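Local coordinates for protein protease (Helicobacter pylori, PDB 5EUF) that is a zinc-bound peptidase of the M16 family that probably acts as a virulence factor, cleaving human junctional adhesion molecule A and so weakening the gastric epithelial barrier, at residues A100-S105 / F206-K211; I95-S98 / K104-E107. One frame throughout, in Å; residues are numbered along the deposited sequence.

Interaction 1 of 2, residues A100-S105 / F206-K211; sequences ANLDKS and FELTKK
Leu208, on the helix segment 206-211, puts its isobutyl end between Leu102 and Asp103 at the start of helix 102-113, and nearly all of the contact runs through it. The apolar part is a meeting of methyls: CD2 of Leu102 lies 4.0 Å from CD2 of Leu208. Leu102 reaches across because its CG stands anti to the backbone N (chi1 173°), which swings the branched end toward the neighbouring helix. The same Leu208 CD2 also rests on CB of Asp103, at 3.8 Å, with the two side chains running roughly at right angles. Leu102 also packs on Ile31 and Val33 of strand 30-37, while Leu208 meets Leu106 as well.

The polar part is looser. Asp103 turns its carboxylate over the Leu208 branch, and OD1 has NZ of Lys211 at 4.2 Å, opposite charges that attract without forming a salt bridge. Lys211 comes from the next turn of its helix with its chain fully extended. Within the first segment, the carbonyl O of Asn101 takes two bonds from Ser105, one from N and one from OG at 2.6 Å, arriving from opposite faces of the carbonyl plane.

No hydrogen bond joins the two segments, so leucine packing carries the contact, with a charge attraction, probably modest, where Asp103 and Lys211 reach the more open side.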
# COMPACT_ATOMS: atom_id res chain seq x y z
N ALA B 100 -15.35 -42.15 14.06
CA ALA B 100 -15.92 -43.02 13.04
C ALA B 100 -15.92 -42.33 11.68
O ALA B 100 -15.92 -42.98 10.64
CB ALA B 100 -17.33 -43.43 13.43
N ASN B 101 -15.93 -41.00 11.70
CA ASN B 101 -15.93 -40.22 10.47
C ASN B 101 -14.58 -39.58 10.18
O ASN B 101 -14.47 -38.69 9.33
CB ASN B 101 -17.01 -39.15 10.52
CG ASN B 101 -18.41 -39.73 10.58
OD1 ASN B 101 -19.20 -39.40 11.47
ND2 ASN B 101 -18.72 -40.61 9.64
N LEU B 102 -13.55 -40.03 10.88
CA LEU B 102 -12.19 -39.55 10.64
C LEU B 102 -11.73 -39.88 9.22
O LEU B 102 -11.13 -39.04 8.55
CB LEU B 102 -11.22 -40.16 11.65
CG LEU B 102 -9.75 -39.85 11.36
CD1 LEU B 102 -9.47 -38.36 11.52
CD2 LEU B 102 -8.83 -40.67 12.26
N ASP B 103 -12.03 -41.10 8.78
CA ASP B 103 -11.59 -41.56 7.47
C ASP B 103 -12.25 -40.77 6.34
O ASP B 103 -11.57 -40.33 5.41
CB ASP B 103 -11.90 -43.05 7.30
CG ASP B 103 -11.25 -43.64 6.07
OD1 ASP B 103 -10.05 -43.99 6.14
OD2 ASP B 103 -11.93 -43.75 5.02
N LYS B 104 -13.56 -40.59 6.42
CA LYS B 104 -14.28 -39.85 5.40
C LYS B 104 -13.88 -38.38 5.40
O LYS B 104 -13.82 -37.74 4.34
CB LYS B 104 -15.79 -39.98 5.60
CG LYS B 104 -16.62 -39.42 4.46
CD LYS B 104 -16.34 -40.16 3.16
CE LYS B 104 -17.20 -39.63 2.02
NZ LYS B 104 -16.90 -40.30 0.72
N SER B 105 -13.61 -37.84 6.58
CA SER B 105 -13.20 -36.44 6.71
C SER B 105 -11.86 -36.19 6.04
O SER B 105 -11.67 -35.18 5.36
CB SER B 105 -13.14 -36.03 8.18
OG SER B 105 -14.43 -36.10 8.78
N PHE B 206 -2.19 -41.33 11.47
CA PHE B 206 -1.08 -41.30 10.52
C PHE B 206 -1.34 -42.16 9.29
O PHE B 206 -1.21 -41.68 8.17
CB PHE B 206 0.21 -41.75 11.21
CG PHE B 206 0.74 -40.76 12.21
CD1 PHE B 206 0.48 -39.40 12.05
CD2 PHE B 206 1.48 -41.17 13.29
CE1 PHE B 206 0.97 -38.49 12.97
CE2 PHE B 206 1.97 -40.26 14.21
CZ PHE B 206 1.71 -38.91 14.05
N GLU B 207 -1.73 -43.41 9.49
CA GLU B 207 -1.95 -44.33 8.38
C GLU B 207 -3.13 -43.90 7.51
O GLU B 207 -3.15 -44.16 6.31
CB GLU B 207 -2.15 -45.76 8.87
CG GLU B 207 -3.49 -46.03 9.56
CD GLU B 207 -3.74 -47.51 9.79
OE1 GLU B 207 -2.86 -48.33 9.46
OE2 GLU B 207 -4.83 -47.85 10.30
N LEU B 208 -4.10 -43.22 8.12
CA LEU B 208 -5.26 -42.75 7.37
C LEU B 208 -4.93 -41.47 6.61
O LEU B 208 -5.44 -41.25 5.51
CB LEU B 208 -6.45 -42.51 8.31
CG LEU B 208 -7.56 -43.57 8.25
CD1 LEU B 208 -6.99 -44.96 8.49
CD2 LEU B 208 -8.67 -43.26 9.23
N THR B 209 -4.07 -40.64 7.19
CA THR B 209 -3.61 -39.44 6.50
C THR B 209 -2.66 -39.83 5.37
O THR B 209 -2.73 -39.29 4.27
CB THR B 209 -2.92 -38.47 7.46
OG1 THR B 209 -3.88 -37.97 8.40
CG2 THR B 209 -2.33 -37.30 6.69
N LYS B 210 -1.77 -40.78 5.65
CA LYS B 210 -0.88 -41.33 4.63
C LYS B 210 -1.69 -41.93 3.50
O LYS B 210 -1.29 -41.88 2.34
CB LYS B 210 0.05 -42.39 5.22
CG LYS B 210 1.20 -41.84 6.05
CD LYS B 210 2.11 -42.96 6.51
CE LYS B 210 3.26 -42.44 7.37
NZ LYS B 210 4.19 -43.52 7.79
N LYS B 211 -2.84 -42.51 3.84
CA LYS B 211 -3.72 -43.11 2.85
C LYS B 211 -4.22 -42.07 1.85
O LYS B 211 -4.25 -42.33 0.64
CB LYS B 211 -4.90 -43.80 3.53
CG LYS B 211 -5.97 -44.28 2.57
CD LYS B 211 -7.03 -45.12 3.26
CE LYS B 211 -8.04 -45.67 2.26
NZ LYS B 211 -9.06 -46.55 2.90

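Interaction 2 of 2, residues I95-S98 / K104-E107; sequences IKTS and KSLE
Ile95 and Thr97, two residues apart on strand 91-98, both point at Ser105 of helix 102-113 and close on it with methyl groups. The packed part is built on Ile95. Its CG2 lies 3.7 Å from OG of Ser105, and its CD1 extends alongside to touch CB of the same serine at 3.8 Å. The fork of Ile95 explains this double approach: CG1 sits anti to the carbonyl carbon (chi1 -65°) and carries CD1 forward, while CG2 covers the hydroxyl. Thr97 adds a single methyl, CG2, 3.8 Å from Ser105 OG; its OG1 takes the place anti to the backbone N (chi1 176°), which puts CG2 between the backbone N and the carbonyl carbon, facing Ser105. Phe71 and Val75 of helix 70-77 pack on Ile95, and Phe78 lies against both Thr97 and Ser105, so the hydroxyl has apolar groups around it. It is nevertheless satisfied, since it hydrogen-bonds to the carbonyl O of Asn101, one turn back in the chain.

The looser side belongs to the charged residues. Lys96 points away from the helix, and its NZ hydrogen-bonds to Ser366 OG. Lys104 leads away from the strand and makes a weak salt bridge with Glu107, NZ to OE1 at 3.3 Å, between two partly exposed side chains. Leu106 is different: it too turns from the strand, but is buried against helix 202-213.

The short Ser105 side chain is consistent with the spacing of 7.0 Å between CA of Ile95 and CA of Ser105. Because the serine's polar need is met at Asn101, what it offers the strand is van der Waals contact alone.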
# COMPACT_ATOMS: atom_id res chain seq x y z
N ILE B 95 -13.23 -30.02 10.46
CA ILE B 95 -14.48 -30.75 10.60
C ILE B 95 -14.68 -31.23 12.03
O ILE B 95 -13.79 -31.86 12.60
CB ILE B 95 -14.55 -31.97 9.65
CG1 ILE B 95 -14.55 -31.52 8.19
CG2 ILE B 95 -15.78 -32.80 9.93
CD1 ILE B 95 -14.61 -32.68 7.21
N LYS B 96 -15.83 -30.92 12.61
CA LYS B 96 -16.20 -31.42 13.93
C LYS B 96 -17.03 -32.69 13.81
O LYS B 96 -18.16 -32.64 13.31
CB LYS B 96 -16.97 -30.36 14.72
CG LYS B 96 -16.10 -29.30 15.35
CD LYS B 96 -15.24 -29.89 16.45
CE LYS B 96 -16.10 -30.48 17.56
NZ LYS B 96 -15.26 -31.01 18.66
N THR B 97 -16.50 -33.81 14.27
CA THR B 97 -17.23 -35.07 14.19
C THR B 97 -16.70 -36.10 15.19
O THR B 97 -16.06 -35.75 16.18
CB THR B 97 -17.18 -35.66 12.76
OG1 THR B 97 -17.83 -36.93 12.74
CG2 THR B 97 -15.74 -35.81 12.30
N SER B 98 -16.98 -37.37 14.93
CA SER B 98 -16.47 -38.45 15.76
C SER B 98 -15.36 -39.20 15.04
O SER B 98 -15.07 -38.92 13.87
CB SER B 98 -17.60 -39.41 16.15
OG SER B 98 -18.19 -39.98 15.00
N LYS B 104 -13.56 -40.59 6.42
CA LYS B 104 -14.28 -39.85 5.40
C LYS B 104 -13.88 -38.38 5.40
O LYS B 104 -13.82 -37.74 4.34
CB LYS B 104 -15.79 -39.98 5.60
CG LYS B 104 -16.62 -39.42 4.46
CD LYS B 104 -16.34 -40.16 3.16
CE LYS B 104 -17.20 -39.63 2.02
NZ LYS B 104 -16.90 -40.30 0.72
N SER B 105 -13.61 -37.84 6.58
CA SER B 105 -13.20 -36.44 6.71
C SER B 105 -11.86 -36.19 6.04
O SER B 105 -11.67 -35.18 5.36
CB SER B 105 -13.14 -36.03 8.18
OG SER B 105 -14.43 -36.10 8.78
N LEU B 106 -10.92 -37.11 6.24
CA LEU B 106 -9.62 -37.03 5.61
C LEU B 106 -9.73 -37.16 4.09
O LEU B 106 -8.99 -36.51 3.35
CB LEU B 106 -8.68 -38.10 6.16
CG LEU B 106 -8.19 -37.84 7.59
CD1 LEU B 106 -7.22 -38.92 8.04
CD2 LEU B 106 -7.54 -36.47 7.66
N GLU B 107 -10.66 -37.99 3.64
CA GLU B 107 -10.92 -38.17 2.22
C GLU B 107 -11.40 -36.88 1.58
O GLU B 107 -10.91 -36.47 0.53
CB GLU B 107 -11.95 -39.28 1.99
CG GLU B 107 -12.37 -39.46 0.54
CD GLU B 107 -13.36 -40.60 0.36
OE1 GLU B 107 -13.76 -41.22 1.37
OE2 GLU B 107 -13.74 -40.87 -0.80

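In the fold
The two contacts have centres about 8 Å apart and share helix 102-113. In chain order, strand 91-98 leads through a short turn into that helix, which forms interaction 2 with the strand just left behind; interaction 1 then joins the same helix to helix 202-213, about a hundred residues later. They touch directly where CD1 of Leu106 packs on CB of Leu208, at 3.7 Å. Leu102 and Ser105 pack on strand 30-37, and Phe206 and Thr209 on Val19 of strand 18-23. Together the contacts join two helices distant in the chain to the same six-stranded mixed sheet, away from the zinc site.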